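Local coordinates for N-carbamoylsarcosine amidase related protein (PDB 3EEF), which probably hydrolyses N-carbamoylsarcosine, as a zinc-binding member of the isochorismatase-like cysteine hydrolase family, at residues 13-18 / 26-31; 44-49 / 99-104; 126-131 / 159-164. All blocks are in the same frame, centred on the assembly; numbering follows the deposited sequence.

Contact 1: residues 13-18 / 26-31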
loop_
_atom_site.group_PDB
_atom_site.type_symbol
_atom_site.label_atom_id
_atom_site.label_comp_id
_atom_site.label_asym_id
_atom_site.label_seq_id
_atom_site.Cartn_x
_atom_site.Cartn_y
_atom_site.Cartn_z
ATOM N N GLU A 13 -8.684 20.411 18.227
ATOM C CA GLU A 13 -7.477 20.583 19.007
ATOM C C GLU A 13 -6.475 21.490 18.325
ATOM O O GLU A 13 -5.702 22.132 19.011
ATOM C CB GLU A 13 -6.830 19.239 19.326
ATOM C CG GLU A 13 -5.522 19.339 20.129
ATOM C CD GLU A 13 -5.123 18.014 20.717
ATOM O OE1 GLU A 13 -5.860 17.031 20.509
ATOM O OE2 GLU A 13 -4.075 17.955 21.391
ATOM N N PHE A 14 -6.478 21.543 16.990
ATOM C CA PHE A 14 -5.523 22.402 16.277
ATOM C C PHE A 14 -6.060 23.808 15.975
ATOM O O PHE A 14 -5.276 24.689 15.609
ATOM C CB PHE A 14 -5.044 21.745 14.978
ATOM C CG PHE A 14 -4.181 20.514 15.180
ATOM C CD1 PHE A 14 -2.986 20.592 15.861
ATOM C CD2 PHE A 14 -4.550 19.297 14.631
ATOM C CE1 PHE A 14 -2.187 19.456 16.034
ATOM C CE2 PHE A 14 -3.759 18.160 14.782
ATOM C CZ PHE A 14 -2.577 18.241 15.483
ATOM N N ILE A 15 -7.375 24.009 16.133
ATOM C CA ILE A 15 -8.048 25.276 15.801
ATOM C C ILE A 15 -8.563 25.960 17.063
ATOM O O ILE A 15 -8.327 27.152 17.265
ATOM C CB ILE A 15 -9.262 25.061 14.851
ATOM C CG1 ILE A 15 -8.827 24.487 13.495
ATOM C CG2 ILE A 15 -10.001 26.383 14.582
ATOM C CD1 ILE A 15 -7.876 25.383 12.718
ATOM N N HIS A 16 -9.273 25.201 17.894
ATOM C CA HIS A 16 -9.932 25.730 19.091
ATOM C C HIS A 16 -9.263 25.344 20.394
ATOM O O HIS A 16 -9.405 26.069 21.360
ATOM C CB HIS A 16 -11.414 25.310 19.160
ATOM C CG HIS A 16 -12.257 25.923 18.090
ATOM N ND1 HIS A 16 -12.302 27.286 17.876
ATOM C CD2 HIS A 16 -13.069 25.368 17.156
ATOM C CE1 HIS A 16 -13.111 27.544 16.864
ATOM N NE2 HIS A 16 -13.594 26.400 16.410
ATOM N N GLY A 17 -8.540 24.227 20.436
ATOM C CA GLY A 17 -8.093 23.669 21.722
ATOM C C GLY A 17 -6.608 23.713 22.011
ATOM O O GLY A 17 -5.953 24.705 21.779
ATOM N N ARG A 18 -6.072 22.599 22.491
ATOM C CA ARG A 18 -4.773 22.571 23.160
ATOM C C ARG A 18 -3.605 23.064 22.269
ATOM O O ARG A 18 -2.668 23.695 22.766
ATOM C CB ARG A 18 -4.530 21.148 23.684
ATOM C CG ARG A 18 -3.285 20.957 24.519
ATOM C CD ARG A 18 -3.173 19.511 25.016
ATOM N NE ARG A 18 -2.670 18.614 23.984
ATOM C CZ ARG A 18 -1.408 18.578 23.553
ATOM N NH1 ARG A 18 -0.496 19.394 24.052
ATOM N NH2 ARG A 18 -1.053 17.717 22.599
ATOM N N LYS A 26 -6.744 31.525 11.206
ATOM C CA LYS A 26 -6.824 32.293 9.973
ATOM C C LYS A 26 -7.349 31.434 8.774
ATOM O O LYS A 26 -7.977 31.993 7.859
ATOM C CB LYS A 26 -5.479 32.984 9.668
ATOM N N THR A 27 -7.146 30.095 8.803
ATOM C CA THR A 27 -7.546 29.213 7.666
ATOM C C THR A 27 -9.041 29.002 7.540
ATOM O O THR A 27 -9.526 28.662 6.453
ATOM C CB THR A 27 -6.862 27.796 7.710
ATOM O OG1 THR A 27 -7.314 27.044 8.861
ATOM C CG2 THR A 27 -5.351 27.951 7.730
ATOM N N VAL A 28 -9.772 29.211 8.634
ATOM C CA VAL A 28 -11.178 28.805 8.675
ATOM C C VAL A 28 -12.076 29.494 7.635
ATOM O O VAL A 28 -12.806 28.814 6.917
ATOM C CB VAL A 28 -11.778 28.994 10.049
ATOM C CG1 VAL A 28 -13.248 28.593 10.033
ATOM C CG2 VAL A 28 -11.003 28.169 11.052
ATOM N N GLY A 29 -12.027 30.819 7.545
ATOM C CA GLY A 29 -12.823 31.535 6.543
ATOM C C GLY A 29 -12.622 31.016 5.125
ATOM O O GLY A 29 -13.558 30.511 4.506
ATOM N N PRO A 30 -11.391 31.118 4.613
ATOM C CA PRO A 30 -11.013 30.553 3.309
ATOM C C PRO A 30 -11.391 29.082 3.095
ATOM O O PRO A 30 -11.814 28.712 1.994
ATOM C CB PRO A 30 -9.495 30.736 3.275
ATOM C CG PRO A 30 -9.290 32.017 4.069
ATOM C CD PRO A 30 -10.298 31.917 5.201
ATOM N N ALA A 31 -11.262 28.264 4.124
ATOM C CA ALA A 31 -11.600 26.848 4.021
ATOM C C ALA A 31 -13.098 26.648 3.761
ATOM O O ALA A 31 -13.493 25.886 2.877
ATOM C CB ALA A 31 -11.158 26.087 5.289
#

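Contact 2: residues 44-49 / 99-104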
loop_
_atom_site.group_PDB
_atom_site.type_symbol
_atom_site.label_atom_id
_atom_site.label_comp_id
_atom_site.label_asym_id
_atom_site.label_seq_id
_atom_site.Cartn_x
_atom_site.Cartn_y
_atom_site.Cartn_z
ATOM N N PRO A 44 -16.485 16.051 -5.179
ATOM C CA PRO A 44 -16.255 15.390 -3.905
ATOM C C PRO A 44 -15.466 16.238 -2.896
ATOM O O PRO A 44 -14.498 16.917 -3.249
ATOM C CB PRO A 44 -15.450 14.140 -4.287
ATOM C CG PRO A 44 -15.519 14.030 -5.763
ATOM C CD PRO A 44 -15.733 15.411 -6.269
ATOM N N VAL A 45 -15.904 16.171 -1.648
ATOM C CA VAL A 45 -15.223 16.812 -0.524
ATOM C C VAL A 45 -14.915 15.728 0.487
ATOM O O VAL A 45 -15.813 14.994 0.899
ATOM C CB VAL A 45 -16.102 17.849 0.116
ATOM C CG1 VAL A 45 -15.499 18.298 1.475
ATOM C CG2 VAL A 45 -16.308 19.034 -0.859
ATOM N N VAL A 46 -13.641 15.611 0.859
ATOM C CA VAL A 46 -13.187 14.571 1.757
ATOM C C VAL A 46 -12.397 15.144 2.933
ATOM O O VAL A 46 -11.356 15.748 2.747
ATOM C CB VAL A 46 -12.265 13.583 1.006
ATOM C CG1 VAL A 46 -11.818 12.464 1.956
ATOM C CG2 VAL A 46 -12.972 13.034 -0.261
ATOM N N TYR A 47 -12.898 14.926 4.138
ATOM C CA TYR A 47 -12.200 15.323 5.329
ATOM C C TYR A 47 -11.341 14.158 5.763
ATOM O O TYR A 47 -11.824 13.039 5.862
ATOM C CB TYR A 47 -13.179 15.678 6.456
ATOM C CG TYR A 47 -14.061 16.901 6.212
ATOM C CD1 TYR A 47 -13.775 18.128 6.812
ATOM C CD2 TYR A 47 -15.187 16.823 5.403
ATOM C CE1 TYR A 47 -14.597 19.233 6.605
ATOM C CE2 TYR A 47 -16.004 17.932 5.182
ATOM C CZ TYR A 47 -15.709 19.128 5.785
ATOM O OH TYR A 47 -16.538 20.216 5.570
ATOM N N VAL A 48 -10.063 14.439 6.025
ATOM C CA VAL A 48 -9.139 13.456 6.543
ATOM C C VAL A 48 -8.600 13.985 7.895
ATOM O O VAL A 48 -7.870 14.951 7.918
ATOM C CB VAL A 48 -8.006 13.125 5.519
ATOM C CG1 VAL A 48 -8.542 12.393 4.335
ATOM C CG2 VAL A 48 -7.360 14.376 4.998
ATOM N N ASN A 49 -8.967 13.323 8.998
ATOM C CA ASN A 49 -8.702 13.780 10.371
ATOM C C ASN A 49 -7.949 12.781 11.205
ATOM O O ASN A 49 -8.333 11.607 11.297
ATOM C CB ASN A 49 -10.025 14.027 11.070
ATOM C CG ASN A 49 -10.935 14.871 10.249
ATOM O OD1 ASN A 49 -10.537 15.943 9.799
ATOM N ND2 ASN A 49 -12.146 14.393 10.005
ATOM N N THR A 99 -5.745 4.493 4.822
ATOM C CA THR A 99 -7.106 5.011 4.621
ATOM C C THR A 99 -7.664 4.541 3.294
ATOM O O THR A 99 -6.975 3.931 2.485
ATOM C CB THR A 99 -7.189 6.577 4.672
ATOM O OG1 THR A 99 -6.656 7.182 3.477
ATOM C CG2 THR A 99 -6.456 7.149 5.892
ATOM N N ASN A 100 -8.910 4.874 3.048
ATOM C CA ASN A 100 -9.522 4.582 1.751
ATOM C C ASN A 100 -9.633 5.841 0.899
ATOM O O ASN A 100 -10.518 5.956 0.022
ATOM C CB ASN A 100 -10.872 3.909 1.967
ATOM C CG ASN A 100 -11.843 4.779 2.723
ATOM O OD1 ASN A 100 -11.477 5.451 3.695
ATOM N ND2 ASN A 100 -13.108 4.752 2.288
ATOM N N LEU A 101 -8.725 6.796 1.122
ATOM C CA LEU A 101 -8.792 8.036 0.379
ATOM C C LEU A 101 -8.638 7.743 -1.101
ATOM O O LEU A 101 -9.369 8.275 -1.913
ATOM C CB LEU A 101 -7.736 9.035 0.847
ATOM C CG LEU A 101 -7.621 10.352 0.101
ATOM C CD1 LEU A 101 -8.936 11.113 0.126
ATOM C CD2 LEU A 101 -6.483 11.157 0.733
ATOM N N ASP A 102 -7.687 6.904 -1.455
ATOM C CA ASP A 102 -7.410 6.680 -2.848
ATOM C C ASP A 102 -8.634 6.035 -3.497
ATOM O O ASP A 102 -8.994 6.358 -4.616
ATOM C CB ASP A 102 -6.154 5.834 -3.014
ATOM C CG ASP A 102 -5.721 5.736 -4.455
ATOM O OD1 ASP A 102 -5.566 6.800 -5.089
ATOM O OD2 ASP A 102 -5.593 4.600 -4.951
HETATM N N MSE A 103 -9.305 5.159 -2.770
HETATM C CA MSE A 103 -10.490 4.504 -3.301
HETATM C C MSE A 103 -11.550 5.518 -3.725
HETATM O O MSE A 103 -12.112 5.429 -4.821
HETATM C CB MSE A 103 -11.084 3.569 -2.258
HETATM C CG MSE A 103 -10.221 2.381 -1.931
HETATM SE SE MSE A 103 -11.151 1.025 -0.827
HETATM C CE MSE A 103 -12.561 0.509 -2.178
ATOM N N ILE A 104 -11.788 6.487 -2.865
ATOM C CA ILE A 104 -12.846 7.463 -3.074
ATOM C C ILE A 104 -12.515 8.319 -4.288
ATOM O O ILE A 104 -13.405 8.620 -5.108
ATOM C CB ILE A 104 -12.980 8.401 -1.893
ATOM C CG1 ILE A 104 -13.481 7.642 -0.683
ATOM C CG2 ILE A 104 -13.946 9.578 -2.201
ATOM C CD1 ILE A 104 -13.161 8.374 0.642
#

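Contact 3: residues 126-131 / 159-164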
loop_
_atom_site.group_PDB
_atom_site.type_symbol
_atom_site.label_atom_id
_atom_site.label_comp_id
_atom_site.label_asym_id
_atom_site.label_seq_id
_atom_site.Cartn_x
_atom_site.Cartn_y
_atom_site.Cartn_z
ATOM N N HIS A 126 2.594 15.975 3.402
ATOM C CA HIS A 126 2.692 14.523 3.356
ATOM C C HIS A 126 1.584 13.920 2.508
ATOM O O HIS A 126 1.817 13.039 1.696
ATOM C CB HIS A 126 2.727 13.956 4.777
ATOM C CG HIS A 126 4.077 14.058 5.408
ATOM N ND1 HIS A 126 4.549 15.230 5.952
ATOM C CD2 HIS A 126 5.096 13.169 5.486
ATOM C CE1 HIS A 126 5.789 15.045 6.370
ATOM N NE2 HIS A 126 6.140 13.801 6.118
ATOM N N THR A 127 0.370 14.400 2.697
ATOM C CA THR A 127 -0.721 14.069 1.803
ATOM C C THR A 127 -0.370 14.400 0.342
ATOM O O THR A 127 -0.669 13.616 -0.557
ATOM C CB THR A 127 -1.956 14.823 2.241
ATOM O OG1 THR A 127 -2.189 14.475 3.609
ATOM C CG2 THR A 127 -3.190 14.446 1.377
ATOM N N ALA A 128 0.258 15.550 0.111
ATOM C CA ALA A 128 0.660 16.000 -1.244
ATOM C C ALA A 128 1.600 14.986 -1.881
ATOM O O ALA A 128 1.412 14.566 -3.023
ATOM C CB ALA A 128 1.354 17.365 -1.166
ATOM N N ALA A 129 2.604 14.586 -1.113
ATOM C CA ALA A 129 3.598 13.605 -1.533
ATOM C C ALA A 129 2.935 12.346 -2.049
ATOM O O ALA A 129 3.237 11.856 -3.154
ATOM C CB ALA A 129 4.543 13.272 -0.343
ATOM N N ASP A 130 2.020 11.823 -1.257
ATOM C CA ASP A 130 1.335 10.580 -1.639
ATOM C C ASP A 130 0.464 10.727 -2.873
ATOM O O ASP A 130 0.293 9.762 -3.607
ATOM C CB ASP A 130 0.491 10.057 -0.499
ATOM C CG ASP A 130 1.279 9.164 0.453
ATOM O OD1 ASP A 130 2.299 8.579 0.016
ATOM O OD2 ASP A 130 0.861 9.045 1.633
ATOM N N ALA A 131 -0.137 11.909 -3.046
ATOM C CA ALA A 131 -0.951 12.265 -4.212
ATOM C C ALA A 131 -0.111 12.160 -5.464
ATOM O O ALA A 131 -0.519 11.556 -6.451
ATOM C CB ALA A 131 -1.465 13.708 -4.051
ATOM N N ARG A 159 8.194 23.438 -6.150
ATOM C CA ARG A 159 9.423 22.853 -6.684
ATOM C C ARG A 159 9.455 21.312 -6.567
ATOM O O ARG A 159 10.013 20.630 -7.431
ATOM C CB ARG A 159 10.638 23.470 -6.009
ATOM N N VAL A 160 8.864 20.765 -5.503
ATOM C CA VAL A 160 8.991 19.341 -5.221
ATOM C C VAL A 160 7.764 18.481 -5.604
ATOM O O VAL A 160 7.904 17.317 -5.997
ATOM C CB VAL A 160 9.337 19.098 -3.756
ATOM C CG1 VAL A 160 9.479 17.549 -3.510
ATOM C CG2 VAL A 160 10.606 19.889 -3.399
ATOM N N TYR A 161 6.574 19.037 -5.500
ATOM C CA TYR A 161 5.372 18.322 -5.897
ATOM C C TYR A 161 4.708 18.890 -7.150
ATOM O O TYR A 161 3.584 18.496 -7.461
ATOM C CB TYR A 161 4.360 18.328 -4.735
ATOM C CG TYR A 161 4.949 17.793 -3.470
ATOM C CD1 TYR A 161 5.601 16.553 -3.447
ATOM C CD2 TYR A 161 4.895 18.516 -2.303
ATOM C CE1 TYR A 161 6.169 16.070 -2.300
ATOM C CE2 TYR A 161 5.467 18.021 -1.119
ATOM C CZ TYR A 161 6.091 16.814 -1.133
ATOM O OH TYR A 161 6.659 16.338 0.010
ATOM N N GLY A 162 5.375 19.823 -7.842
ATOM C CA GLY A 162 4.803 20.505 -8.998
ATOM C C GLY A 162 3.444 21.119 -8.744
ATOM O O GLY A 162 2.669 21.305 -9.679
ATOM N N ALA A 163 3.138 21.443 -7.484
ATOM C CA ALA A 163 1.812 21.980 -7.121
ATOM C C ALA A 163 1.610 23.348 -7.719
ATOM O O ALA A 163 2.575 24.123 -7.860
ATOM C CB ALA A 163 1.627 22.074 -5.612
ATOM N N THR A 164 0.366 23.653 -8.085
ATOM C CA THR A 164 0.020 25.015 -8.419
ATOM C C THR A 164 -0.708 25.593 -7.212
ATOM O O THR A 164 -1.593 24.950 -6.642
ATOM C CB THR A 164 -0.874 25.098 -9.646
ATOM O OG1 THR A 164 -2.129 24.500 -9.330
ATOM C CG2 THR A 164 -0.272 24.373 -10.827
#

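Contact 1: residues 13-18 / 26-31
Ile15, at the end of a short helical turn, faces Val28 on the following long helix, with the CA atoms of this closest backbone pair 8.5 Å apart. No hydrogen bond crosses, and the two segments bury only 79 Å² between them, so the meeting is made by a few methyl groups. The main touch is between Ile15 CG2 and Val28 CG2, 4.1 Å apart, with the two branched side chains set at a slant to each other. Ile15 has CG1 beside its backbone N (chi1 -63°), which leaves CG2 pointing across to the valine and sends CG1 with its terminal methyl toward the threonine next door. That methyl, CD1, comes within 4.2 Å of Thr27 OG1, a van der Waals approach; the hydroxyl is hydrogen-bonded to the carbonyl O of Ala24, one turn back in its own helix. Ile15 CG2 has a second neighbour in its own segment: it lies 3.9 Å above the plane of the His16 ring, over the ring centre. The bound zinc ion is about 14 Å from the side chain of Ile15. Behind the helical turn, Arg18 NE forms a salt bridge with Glu13 OE2 at 3.0 Å, though the N-H is poorly aimed and the hydrogen bond within it is weak. The long helix is kinked here, where the N atoms of Gly29 and Pro30 make no bond to the turn before; Pro30 has no N-H to give. Ala31 N takes up the regular pattern again by bonding to Thr27 O. The contact lies in the beta-alpha-beta crossover between two adjacent parallel strands, 3-8 and 45-50: helix 12-15 follows the first, and helix 22-40 leads to the second.

Contact 2: residues 44-49 / 99-104
Val46 and Leu101 carry the apolar part of this contact, a strand packed against the first turn of a helix, with their CA atoms 8.0 Å apart. Val46 uses both of its branches. CG1, anti to the backbone N (chi1 -179°), meets Leu101 CD1 at 3.7 Å, while CG2 reaches Ile104 CG2 at 4.1 Å, so the valine touches two residues that are three apart on the helix. Leu101, too, divides its methyls: CD2 turns toward Val48 and approaches its CG1 at 4.3 Å. In this way Leu101 spans two valines on the same face of the strand, and the four buried side chains meet through methyl groups, with no hydrogen bond across and 181 Å² buried in all. Ile104, besides meeting Val46, packs against Tyr53 of the second subunit. This is the helix-on-sheet packing of the isochorismatase fold, a parallel sheet with helices on both faces; Val46 and Val48 point to helix 101-107, whereas Tyr47 between them points away and packs against helix 22-40. On the sheet itself, Leu88 of neighbouring strand 86-90 also touches Val46 and Ile104.

The polar interactions do not cross the contact but shape the start of the helix. Thr99 OG1 accepts from Leu101 N at 3.2 Å with an N-H...O angle of 157°, an ST turn, and the same oxygen is hydrogen-bonded to Gly95 O. Asn100 holds the N-cap position without a side-chain capping bond; its carbonyl O receives Ile104 N at 3.2 Å and closes the first helical turn. Asp102 OD2 forms salt bridges with Arg106 of its own chain and with Arg106 of the third subunit.

Contact 3: residues 126-131 / 159-164
Tyr161 lays its ring against the backbone and CB of Ala129 and the CB of Ala128; the nearest CA atoms of the two segments, those of Ala129 and Tyr161, are 6.7 Å apart. The apolar touches are close ones: ring atom CE1 is 3.6 Å from Ala129 CA, and CD2 is 3.9 Å from Ala128 CB, which comes in obliquely. Over one face, toward the rim, Ala129 N stands 4.0 Å above the ring plane; on the opposite face Val160 CG1 packs at a similar height, so the ring is held between its own helix and the other. CG lies anti to the carbonyl carbon (chi1 -54°), a setting that carries the ring over to Ala128 and Ala129. These two helices pack on the same face of the parallel sheet of the isochorismatase fold, where Tyr161 also touches Ile138 of strand 137-141. Gly162 has left helical backbone angles, with positive phi (52°), and the chain runs on to strand 164-166.

The polar end belongs to the assembly: Tyr161 OH is hydrogen-bonded to His126 NE2 of the fourth subunit, and His126 here makes the same bond to Tyr161 of that subunit. A phenylalanine at Tyr161 would probably still fill the space beside Ala129 but leave each histidine without its hydroxyl mate across the interface.

The three contacts follow one another along the chain without overlap, all within the single isochorismatase domain and its parallel sheet. Contact 1 belongs to the connection from strand 3-8 to strand 45-50, and helix 22-40 passes directly from contact 1 into the strand of contact 2. Contact 2 then fixes helix 101-107 to that strand, and contact 3 joins helices 123-133 and 153-161, which border strand 137-141. The centres of contact 1 and contact 2 lie about 20 Å apart, those of contact 1 and contact 3 about 22 Å, and those of contact 2 and contact 3 about 16 Å. Contact 1 is internal to one chain, while contacts 2 and 3 also border other subunits of the tetramer.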